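Local coordinates for TetR family Transcriptional regulator (Streptococcus agalactiae 2603V/R, PDB 3KKC), which probably binds DNA as a transcriptional regulator of the TetR family and carries a bound nickel ion in the crystal, at residues L84-I87 and L88-F91; D106-F109 and L110-R114; R76-T79 and F80-L84. All blocks are in the same frame, centred on the assembly; numbering follows the deposited sequence.

Interaction 1 of 3, residues L84-I87 and L88-F91; sequences LVHI and LKHF. With NI (nickel (II) ion), chain E.
His86 and His90, one helical turn apart on helix 80-93, form part of a nickel site. Each presents NE2 to the metal, His86 NE2 at 2.3 Å and His90 NE2 at 2.2 Å from nickel, and the two nitrogens subtend about 94° there. The rings are not stacked flat. His90 turns an edge toward the face of His86 in an offset edge-to-face pair, with planes at 76°. Different first torsions bring the rings together: CG of His86 is anti to the backbone N (chi1 168°), its CB-CG bond running on to the later turn, whereas CG of His90 is anti to its carbonyl carbon and leans back to the earlier one. Beneath the rings the helix is intact, with His90 N donating to His86 O at 3.2 Å. On the apolar side of this turn, Ile87 and Phe91 run side by side, and Ile87 CG2 comes within 4.1 Å of Phe91 CE2. Both residues, like His90, also touch Leu71, while Leu88 reaches helices 137-157 and 164-175. His70 of helix 57-71 is the third histidine ligand, so nickel bridges two helices. The arrangement is the i, i+4 histidine pair, a common way for a helix to chelate a transition metal.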
ATOM      1  N   LEU A  84       5.932 -21.721  -3.142  1.00 71.34           N
ATOM      2  CA  LEU A  84       4.987 -20.721  -2.667  1.00 70.65           C
ATOM      3  C   LEU A  84       4.511 -21.090  -1.269  1.00 66.80           C
ATOM      4  O   LEU A  84       4.490 -20.258  -0.388  1.00 65.08           O
ATOM      5  CB  LEU A  84       3.778 -20.603  -3.626  1.00 73.10           C
ATOM      6  CG  LEU A  84       3.923 -19.702  -4.858  1.00 75.06           C
ATOM      7  CD1 LEU A  84       5.186 -20.033  -5.606  1.00 78.46           C
ATOM      8  CD2 LEU A  84       2.717 -19.801  -5.793  1.00 69.41           C
ATOM      9  N   VAL A  85       4.098 -22.335  -1.071  1.00 67.89           N
ATOM     10  CA  VAL A  85       3.594 -22.744   0.235  1.00 75.00           C
ATOM     11  C   VAL A  85       4.613 -22.515   1.370  1.00 79.08           C
ATOM     12  O   VAL A  85       4.243 -22.036   2.444  1.00 78.58           O
ATOM     13  CB  VAL A  85       3.127 -24.217   0.239  1.00 75.55           C
ATOM     14  CG1 VAL A  85       3.190 -24.771   1.638  1.00 75.29           C
ATOM     15  CG2 VAL A  85       1.723 -24.327  -0.315  1.00 71.45           C
ATOM     16  N   HIS A  86       5.884 -22.848   1.130  1.00 78.81           N
ATOM     17  CA  HIS A  86       6.940 -22.681   2.141  1.00 72.80           C
ATOM     18  C   HIS A  86       7.093 -21.202   2.515  1.00 72.06           C
ATOM     19  O   HIS A  86       7.243 -20.857   3.692  1.00 67.42           O
ATOM     20  CB  HIS A  86       8.263 -23.253   1.628  1.00 69.49           C
ATOM     21  CG  HIS A  86       9.465 -22.880   2.453  1.00 78.16           C
ATOM     22  ND1 HIS A  86      10.469 -22.058   1.979  1.00 79.18           N
ATOM     23  CD2 HIS A  86       9.835 -23.234   3.707  1.00 78.79           C
ATOM     24  CE1 HIS A  86      11.400 -21.918   2.905  1.00 74.51           C
ATOM     25  NE2 HIS A  86      11.035 -22.616   3.965  1.00 79.16           N
ATOM     26  N   ILE A  87       7.053 -20.338   1.501  1.00 69.48           N
ATOM     27  CA  ILE A  87       7.092 -18.905   1.736  1.00 69.55           C
ATOM     28  C   ILE A  87       5.933 -18.497   2.636  1.00 69.01           C
ATOM     29  O   ILE A  87       6.138 -17.914   3.696  1.00 70.06           O
ATOM     30  CB  ILE A  87       7.042 -18.115   0.422  1.00 69.46           C
ATOM     31  CG1 ILE A  87       8.143 -18.612  -0.515  1.00 66.97           C
ATOM     32  CG2 ILE A  87       7.183 -16.644   0.692  1.00 69.05           C
ATOM     33  CD1 ILE A  87       8.454 -17.685  -1.629  1.00 65.15           C
ATOM     34  N   LEU A  88       4.715 -18.819   2.221  1.00 67.51           N
ATOM     35  CA  LEU A  88       3.545 -18.522   3.032  1.00 68.43           C
ATOM     36  C   LEU A  88       3.649 -19.165   4.419  1.00 72.81           C
ATOM     37  O   LEU A  88       3.119 -18.629   5.389  1.00 75.19           O
ATOM     38  CB  LEU A  88       2.259 -18.977   2.326  1.00 65.37           C
ATOM     39  CG  LEU A  88       1.530 -18.044   1.355  1.00 73.63           C
ATOM     40  CD1 LEU A  88       2.358 -16.810   0.972  1.00 69.80           C
ATOM     41  CD2 LEU A  88       1.078 -18.815   0.099  1.00 76.55           C
ATOM     42  N   LYS A  89       4.316 -20.319   4.514  1.00 75.93           N
ATOM     43  CA  LYS A  89       4.417 -21.023   5.794  1.00 79.04           C
ATOM     44  C   LYS A  89       5.105 -20.116   6.809  1.00 80.48           C
ATOM     45  O   LYS A  89       4.639 -19.956   7.934  1.00 82.72           O
ATOM     46  CB  LYS A  89       5.180 -22.334   5.638  1.00 84.05           C
ATOM     47  CG  LYS A  89       4.973 -23.325   6.783  1.00 96.74           C
ATOM     48  CD  LYS A  89       5.308 -24.779   6.366  1.00101.34           C
ATOM     49  CE  LYS A  89       6.800 -24.975   6.086  1.00103.54           C
ATOM     50  NZ  LYS A  89       7.139 -26.196   5.269  1.00102.90           N
ATOM     51  N   HIS A  90       6.209 -19.502   6.390  1.00 76.67           N
ATOM     52  CA  HIS A  90       6.953 -18.582   7.241  1.00 72.02           C
ATOM     53  C   HIS A  90       6.162 -17.379   7.696  1.00 72.03           C
ATOM     54  O   HIS A  90       6.327 -16.904   8.815  1.00 75.31           O
ATOM     55  CB  HIS A  90       8.225 -18.133   6.551  1.00 70.04           C
ATOM     56  CG  HIS A  90       9.331 -19.122   6.673  1.00 78.28           C
ATOM     57  ND1 HIS A  90      10.488 -18.861   7.372  1.00 80.93           N
ATOM     58  CD2 HIS A  90       9.434 -20.396   6.231  1.00 82.97           C
ATOM     59  CE1 HIS A  90      11.273 -19.920   7.328  1.00 82.51           C
ATOM     60  NE2 HIS A  90      10.652 -20.869   6.652  1.00 86.95           N
ATOM     61  N   PHE A  91       5.291 -16.880   6.839  1.00 73.07           N
ATOM     62  CA  PHE A  91       4.540 -15.702   7.210  1.00 73.50           C
ATOM     63  C   PHE A  91       3.519 -16.014   8.306  1.00 74.65           C
ATOM     64  O   PHE A  91       3.334 -15.204   9.223  1.00 82.29           O
ATOM     65  CB  PHE A  91       3.952 -14.980   5.973  1.00 66.45           C
ATOM     66  CG  PHE A  91       4.959 -14.082   5.261  1.00 61.45           C
ATOM     67  CD1 PHE A  91       5.166 -12.773   5.681  1.00 61.29           C
ATOM     68  CD2 PHE A  91       5.712 -14.556   4.192  1.00 61.53           C
ATOM     69  CE1 PHE A  91       6.105 -11.944   5.047  1.00 61.08           C
ATOM     70  CE2 PHE A  91       6.639 -13.732   3.537  1.00 63.03           C
ATOM     71  CZ  PHE A  91       6.842 -12.422   3.975  1.00 62.12           C
TER
HETATM   72 NI    NI E 201      11.689 -22.681   6.129  0.80 71.45          NI

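Interaction 2 of 3, residues D106-F109 and L110-R114; sequences DPYF and LLRFR
Phe109 and Phe113, on successive turns at the start of helix 107-129, lie side by side and point the same way. Their planes are only 23° apart, but the rings are slid so far that they barely overlap, with centroids 5.6 Å apart. The touch is made instead by the stem of Phe113, whose CB sits over one face of the Phe109 ring, 4.0 Å from Phe109 CE2. Both rings have CG anti to the backbone N (chi1 174° and 175°), hence the shared direction. Tyr108 and Arg112 form a second, looser pair, in which the ring and guanidinium planes are perpendicular. Tyr108 OH lies at the edge of the guanidinium group, 4.0 Å from Arg112 NH2. Asp106 is the N-cap. Its OD2 accepts from Phe109 N at 2.9 Å through the anti lone pair, and its backbone O takes Leu110 N at 3.0 Å, which closes the first turn. The Phe pair faces inward: Phe109 packs on Phe68 and Cys64 of helix 57-71, both rings meet Leu102 of helix 98-103, and Phe113 reaches Leu152 of helix 137-157.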
ATOM      1  N   ASP A 106       7.301  -0.955   6.785  1.00 88.40           N
ATOM      2  CA  ASP A 106       8.650  -0.422   6.660  1.00 90.50           C
ATOM      3  C   ASP A 106       9.027  -0.383   5.192  1.00 94.91           C
ATOM      4  O   ASP A 106       9.145  -1.425   4.553  1.00 95.72           O
ATOM      5  CB  ASP A 106       9.673  -1.246   7.415  1.00 90.17           C
ATOM      6  CG  ASP A 106      11.082  -0.708   7.233  1.00 95.56           C
ATOM      7  OD1 ASP A 106      11.491   0.183   8.007  1.00 98.63           O
ATOM      8  OD2 ASP A 106      11.778  -1.158   6.302  1.00 96.53           O
ATOM      9  N   PRO A 107       9.211   0.829   4.648  1.00 98.20           N
ATOM     10  CA  PRO A 107       9.442   1.012   3.206  1.00 93.85           C
ATOM     11  C   PRO A 107      10.600   0.141   2.668  1.00 89.23           C
ATOM     12  O   PRO A 107      10.499  -0.394   1.545  1.00 86.73           O
ATOM     13  CB  PRO A 107       9.765   2.514   3.091  1.00 84.68           C
ATOM     14  CG  PRO A 107      10.208   2.909   4.475  1.00 88.75           C
ATOM     15  CD  PRO A 107       9.342   2.095   5.389  1.00 94.56           C
ATOM     16  N   TYR A 108      11.668   0.007   3.462  1.00 78.81           N
ATOM     17  CA  TYR A 108      12.842  -0.780   3.076  1.00 80.39           C
ATOM     18  C   TYR A 108      12.558  -2.290   2.987  1.00 86.32           C
ATOM     19  O   TYR A 108      13.015  -2.961   2.056  1.00 89.94           O
ATOM     20  CB  TYR A 108      14.011  -0.544   4.041  1.00 78.27           C
ATOM     21  CG  TYR A 108      15.199  -1.456   3.790  1.00 71.69           C
ATOM     22  CD1 TYR A 108      16.269  -1.025   3.023  1.00 66.77           C
ATOM     23  CD2 TYR A 108      15.232  -2.759   4.306  1.00 63.68           C
ATOM     24  CE1 TYR A 108      17.333  -1.849   2.771  1.00 72.94           C
ATOM     25  CE2 TYR A 108      16.302  -3.594   4.070  1.00 59.57           C
ATOM     26  CZ  TYR A 108      17.355  -3.145   3.297  1.00 71.07           C
ATOM     27  OH  TYR A 108      18.456  -3.963   3.058  1.00 73.57           O
ATOM     28  N   PHE A 109      11.834  -2.836   3.961  1.00 82.84           N
ATOM     29  CA  PHE A 109      11.491  -4.240   3.876  1.00 79.58           C
ATOM     30  C   PHE A 109      10.551  -4.495   2.702  1.00 83.12           C
ATOM     31  O   PHE A 109      10.701  -5.488   1.994  1.00 83.15           O
ATOM     32  CB  PHE A 109      10.872  -4.784   5.158  1.00 73.31           C
ATOM     33  CG  PHE A 109      10.397  -6.183   5.009  1.00 71.21           C
ATOM     34  CD1 PHE A 109      11.238  -7.252   5.313  1.00 70.87           C
ATOM     35  CD2 PHE A 109       9.140  -6.445   4.484  1.00 70.13           C
ATOM     36  CE1 PHE A 109      10.824  -8.554   5.137  1.00 68.08           C
ATOM     37  CE2 PHE A 109       8.714  -7.757   4.304  1.00 73.32           C
ATOM     38  CZ  PHE A 109       9.567  -8.818   4.643  1.00 70.95           C
ATOM     39  N   LEU A 110       9.588  -3.602   2.489  1.00 85.37           N
ATOM     40  CA  LEU A 110       8.625  -3.789   1.401  1.00 87.61           C
ATOM     41  C   LEU A 110       9.306  -3.699   0.034  1.00 84.75           C
ATOM     42  O   LEU A 110       8.797  -4.199  -0.967  1.00 85.73           O
ATOM     43  CB  LEU A 110       7.488  -2.765   1.488  1.00 92.11           C
ATOM     44  CG  LEU A 110       6.139  -3.195   0.908  1.00 97.47           C
ATOM     45  CD1 LEU A 110       5.380  -3.995   1.949  1.00 99.94           C
ATOM     46  CD2 LEU A 110       5.316  -1.995   0.471  1.00 97.47           C
ATOM     47  N   LEU A 111      10.462  -3.053   0.001  1.00 79.99           N
ATOM     48  CA  LEU A 111      11.162  -2.822  -1.247  1.00 77.74           C
ATOM     49  C   LEU A 111      11.952  -4.057  -1.615  1.00 77.28           C
ATOM     50  O   LEU A 111      11.765  -4.633  -2.677  1.00 81.94           O
ATOM     51  CB  LEU A 111      12.086  -1.600  -1.132  1.00 84.36           C
ATOM     52  CG  LEU A 111      11.992  -0.588  -2.281  1.00 91.24           C
ATOM     53  CD1 LEU A 111      12.919   0.626  -2.068  1.00 93.97           C
ATOM     54  CD2 LEU A 111      12.267  -1.244  -3.631  1.00 89.52           C
ATOM     55  N   ARG A 112      12.840  -4.472  -0.726  1.00 80.74           N
ATOM     56  CA  ARG A 112      13.680  -5.627  -0.998  1.00 79.55           C
ATOM     57  C   ARG A 112      12.851  -6.911  -1.172  1.00 77.70           C
ATOM     58  O   ARG A 112      13.239  -7.817  -1.923  1.00 75.60           O
ATOM     59  CB  ARG A 112      14.773  -5.766   0.064  1.00 76.79           C
ATOM     60  CG  ARG A 112      16.075  -5.025  -0.303  1.00 77.46           C
ATOM     61  CD  ARG A 112      16.904  -5.783  -1.362  1.00 85.10           C
ATOM     62  NE  ARG A 112      16.888  -7.243  -1.176  1.00100.71           N
ATOM     63  CZ  ARG A 112      17.401  -7.899  -0.118  1.00113.94           C
ATOM     64  NH1 ARG A 112      17.345  -9.235  -0.053  1.00110.09           N
ATOM     65  NH2 ARG A 112      17.978  -7.232   0.887  1.00120.64           N
ATOM     66  N   PHE A 113      11.696  -6.960  -0.512  1.00 74.04           N
ATOM     67  CA  PHE A 113      10.822  -8.113  -0.609  1.00 71.72           C
ATOM     68  C   PHE A 113      10.153  -8.129  -1.978  1.00 80.26           C
ATOM     69  O   PHE A 113      10.142  -9.149  -2.659  1.00 84.54           O
ATOM     70  CB  PHE A 113       9.795  -8.090   0.516  1.00 68.88           C
ATOM     71  CG  PHE A 113       8.762  -9.177   0.432  1.00 69.12           C
ATOM     72  CD1 PHE A 113       9.134 -10.520   0.343  1.00 69.92           C
ATOM     73  CD2 PHE A 113       7.411  -8.866   0.479  1.00 65.83           C
ATOM     74  CE1 PHE A 113       8.159 -11.532   0.273  1.00 62.63           C
ATOM     75  CE2 PHE A 113       6.440  -9.876   0.423  1.00 65.89           C
ATOM     76  CZ  PHE A 113       6.818 -11.203   0.323  1.00 58.21           C
ATOM     77  N   ARG A 114       9.611  -6.996  -2.406  1.00 82.29           N
ATOM     78  CA  ARG A 114       8.998  -6.961  -3.720  1.00 77.38           C
ATOM     79  C   ARG A 114      10.037  -7.338  -4.767  1.00 75.79           C
ATOM     80  O   ARG A 114       9.715  -7.956  -5.772  1.00 82.61           O
ATOM     81  CB  ARG A 114       8.381  -5.599  -4.021  1.00 78.26           C
ATOM     82  CG  ARG A 114       7.441  -5.612  -5.225  1.00 82.29           C
ATOM     83  CD  ARG A 114       6.383  -4.503  -5.128  1.00 86.99           C
ATOM     84  NE  ARG A 114       5.433  -4.533  -6.244  1.00 91.24           N
ATOM     85  CZ  ARG A 114       5.781  -4.626  -7.531  1.00 93.55           C
ATOM     86  NH1 ARG A 114       7.064  -4.711  -7.878  1.00100.38           N
ATOM     87  NH2 ARG A 114       4.850  -4.623  -8.479  1.00 84.92           N
TER

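Interaction 3 of 3, residues R76-T79 and F80-L84; sequences RDVT and FEEYL
Thr79 and Glu82 meet at the N-terminus of helix 80-93, where Thr79 is the N-cap residue. Thr79 OG1 accepts from Glu82 N at 3.1 Å, with an N-H...O angle of 160°. The hydroxyl reaches this amide because it sits between the backbone N and the carbonyl carbon of its own residue (chi1 77°), facing the first turn of the helix. The backbone of the same threonine adds the first regular helical bond, Tyr83 N to Thr79 O at 3.2 Å, and this one is nearly straight at 169°. Thr79 therefore holds two successive amides of the turn, one by its side chain and one by its carbonyl.

Glu82 folds back over the cap, its chain extended beyond CG and crossing the Thr79 side chain at about a right angle. Its CG lies 3.4 Å from Thr79 OG1. The carboxylate continues past the threonine to Val78, where Glu82 OE2 is modelled 3.0 Å from Val78 CB, too close for comfortable packing, so that the exact carboxylate position is doubtful. As modelled, the 3.7 Å between Glu82 OE2 and Thr79 N is too long for the reciprocal bond of a capping box.

On the other side of Val78, its CG2 approaches Tyr83, 4.0 Å from Tyr83 CB and near the plane of the ring at its edge. These two side chains cross at about a right angle. The apolar contact thus joins the residue before the N-cap to the fourth residue of the helix.

Further out, Phe80 packs against Arg124 and Glu128 of helix 107-129, and Leu84 CD1 lies 3.3 Å above the plane of its ring, offset toward the rim. Tyr83 packs beside Asp120 and Val121 of that same helix, and its hydroxyl OH is hydrogen-bonded to the backbone O of Phe72.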
ATOM      1  N   ARG A  76      16.195 -25.626  -3.192  1.00122.48           N
ATOM      2  CA  ARG A  76      15.415 -26.732  -2.645  1.00127.45           C
ATOM      3  C   ARG A  76      14.477 -27.307  -3.705  1.00127.94           C
ATOM      4  O   ARG A  76      13.473 -26.683  -4.060  1.00127.24           O
ATOM      5  CB  ARG A  76      14.603 -26.252  -1.431  1.00130.28           C
ATOM      6  CG  ARG A  76      14.842 -27.023  -0.132  1.00135.32           C
ATOM      7  CD  ARG A  76      16.240 -26.788   0.425  1.00141.10           C
ATOM      8  NE  ARG A  76      16.851 -28.022   0.925  1.00148.17           N
ATOM      9  CZ  ARG A  76      16.965 -28.348   2.211  1.00151.79           C
ATOM     10  NH1 ARG A  76      16.512 -27.532   3.155  1.00152.56           N
ATOM     11  NH2 ARG A  76      17.539 -29.495   2.557  1.00153.28           N
ATOM     12  N   ASP A  77      14.796 -28.498  -4.203  1.00129.45           N
ATOM     13  CA  ASP A  77      14.018 -29.089  -5.299  1.00127.45           C
ATOM     14  C   ASP A  77      12.551 -29.381  -4.933  1.00121.13           C
ATOM     15  O   ASP A  77      12.238 -30.303  -4.178  1.00121.70           O
ATOM     16  CB  ASP A  77      14.737 -30.310  -5.904  1.00127.91           C
ATOM     17  CG  ASP A  77      14.129 -31.630  -5.483  1.00127.86           C
ATOM     18  OD1 ASP A  77      13.923 -32.482  -6.370  1.00129.25           O
ATOM     19  OD2 ASP A  77      13.871 -31.830  -4.278  1.00127.09           O
ATOM     20  N   VAL A  78      11.661 -28.554  -5.469  1.00111.95           N
ATOM     21  CA  VAL A  78      10.237 -28.684  -5.220  1.00102.50           C
ATOM     22  C   VAL A  78       9.455 -28.149  -6.421  1.00 97.22           C
ATOM     23  O   VAL A  78      10.036 -27.605  -7.364  1.00 95.31           O
ATOM     24  CB  VAL A  78       9.824 -27.927  -3.940  1.00 97.77           C
ATOM     25  CG1 VAL A  78      10.431 -28.592  -2.703  1.00 93.24           C
ATOM     26  CG2 VAL A  78      10.221 -26.445  -4.033  1.00 94.35           C
ATOM     27  N   THR A  79       8.139 -28.326  -6.402  1.00 94.65           N
ATOM     28  CA  THR A  79       7.301 -27.742  -7.437  1.00 92.40           C
ATOM     29  C   THR A  79       7.178 -26.263  -7.149  1.00 88.59           C
ATOM     30  O   THR A  79       7.402 -25.821  -6.018  1.00 87.35           O
ATOM     31  CB  THR A  79       5.893 -28.350  -7.440  1.00 93.64           C
ATOM     32  OG1 THR A  79       5.126 -27.798  -6.361  1.00 91.25           O
ATOM     33  CG2 THR A  79       5.972 -29.862  -7.287  1.00 95.71           C
ATOM     34  N   PHE A  80       6.815 -25.500  -8.170  1.00 87.46           N
ATOM     35  CA  PHE A  80       6.593 -24.078  -7.990  1.00 79.83           C
ATOM     36  C   PHE A  80       5.739 -23.774  -6.766  1.00 82.04           C
ATOM     37  O   PHE A  80       6.104 -22.917  -5.971  1.00 87.45           O
ATOM     38  CB  PHE A  80       5.962 -23.447  -9.234  1.00 77.49           C
ATOM     39  CG  PHE A  80       5.699 -21.963  -9.093  1.00 79.67           C
ATOM     40  CD1 PHE A  80       6.745 -21.074  -8.904  1.00 80.68           C
ATOM     41  CD2 PHE A  80       4.405 -21.464  -9.131  1.00 79.57           C
ATOM     42  CE1 PHE A  80       6.506 -19.717  -8.763  1.00 83.72           C
ATOM     43  CE2 PHE A  80       4.158 -20.104  -8.994  1.00 81.20           C
ATOM     44  CZ  PHE A  80       5.206 -19.228  -8.812  1.00 81.62           C
ATOM     45  N   GLU A  81       4.611 -24.463  -6.612  1.00 83.65           N
ATOM     46  CA  GLU A  81       3.663 -24.151  -5.532  1.00 91.79           C
ATOM     47  C   GLU A  81       4.020 -24.720  -4.156  1.00 94.67           C
ATOM     48  O   GLU A  81       3.509 -24.230  -3.145  1.00 95.91           O
ATOM     49  CB  GLU A  81       2.229 -24.535  -5.905  1.00101.45           C
ATOM     50  CG  GLU A  81       2.092 -25.924  -6.510  1.00112.79           C
ATOM     51  CD  GLU A  81       1.732 -25.869  -7.984  1.00116.48           C
ATOM     52  OE1 GLU A  81       2.440 -26.498  -8.807  1.00116.88           O
ATOM     53  OE2 GLU A  81       0.739 -25.181  -8.311  1.00115.74           O
ATOM     54  N   GLU A  82       4.877 -25.744  -4.105  1.00 91.22           N
ATOM     55  CA  GLU A  82       5.491 -26.132  -2.833  1.00 85.96           C
ATOM     56  C   GLU A  82       6.333 -24.950  -2.320  1.00 78.96           C
ATOM     57  O   GLU A  82       6.310 -24.597  -1.139  1.00 80.73           O
ATOM     58  CB  GLU A  82       6.361 -27.382  -2.993  1.00 89.23           C
ATOM     59  CG  GLU A  82       5.582 -28.687  -3.140  1.00 94.36           C
ATOM     60  CD  GLU A  82       6.470 -29.939  -3.193  1.00 98.34           C
ATOM     61  OE1 GLU A  82       5.923 -31.058  -3.337  1.00 97.57           O
ATOM     62  OE2 GLU A  82       7.708 -29.812  -3.088  1.00100.35           O
ATOM     63  N   TYR A  83       7.073 -24.355  -3.245  1.00 65.63           N
ATOM     64  CA  TYR A  83       7.889 -23.174  -3.017  1.00 64.58           C
ATOM     65  C   TYR A  83       7.061 -21.974  -2.497  1.00 70.36           C
ATOM     66  O   TYR A  83       7.432 -21.298  -1.531  1.00 72.95           O
ATOM     67  CB  TYR A  83       8.544 -22.863  -4.355  1.00 60.79           C
ATOM     68  CG  TYR A  83       9.566 -21.759  -4.423  1.00 64.12           C
ATOM     69  CD1 TYR A  83      10.920 -22.031  -4.279  1.00 59.71           C
ATOM     70  CD2 TYR A  83       9.179 -20.442  -4.712  1.00 66.47           C
ATOM     71  CE1 TYR A  83      11.856 -21.017  -4.388  1.00 68.33           C
ATOM     72  CE2 TYR A  83      10.111 -19.419  -4.836  1.00 67.85           C
ATOM     73  CZ  TYR A  83      11.447 -19.706  -4.665  1.00 72.02           C
ATOM     74  OH  TYR A  83      12.376 -18.692  -4.777  1.00 72.03           O
ATOM     75  N   LEU A  84       5.932 -21.721  -3.142  1.00 71.34           N
ATOM     76  CA  LEU A  84       4.987 -20.721  -2.667  1.00 70.65           C
ATOM     77  C   LEU A  84       4.511 -21.090  -1.269  1.00 66.80           C
ATOM     78  O   LEU A  84       4.490 -20.258  -0.388  1.00 65.08           O
ATOM     79  CB  LEU A  84       3.778 -20.603  -3.626  1.00 73.10           C
ATOM     80  CG  LEU A  84       3.923 -19.702  -4.858  1.00 75.06           C
ATOM     81  CD1 LEU A  84       5.186 -20.033  -5.606  1.00 78.46           C
ATOM     82  CD2 LEU A  84       2.717 -19.801  -5.793  1.00 69.41           C
TER

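Overall arrangement
Interactions 1 and 3 occupy the same helix, 80-93, with centres 10 Å apart, and share Leu84. Interaction 3 starts the helix at its N-cap, and interaction 1 carries the metal ligands further along it; the Tyr83 side chain of interaction 3 is about 10 Å from the nickel ion. Interaction 2 begins helix 107-129, with its centre 17 Å from that of interaction 1. The two nevertheless meet in the core, where Phe91 CZ lies 3.9 Å from Phe113 CZ. The Phe113 side chain is about 13 Å from nickel. Interactions 2 and 3 do not touch, their nearest atoms being about 9 Å apart. Helix 57-71, which carries His70, packs against both interaction 1 and interaction 2.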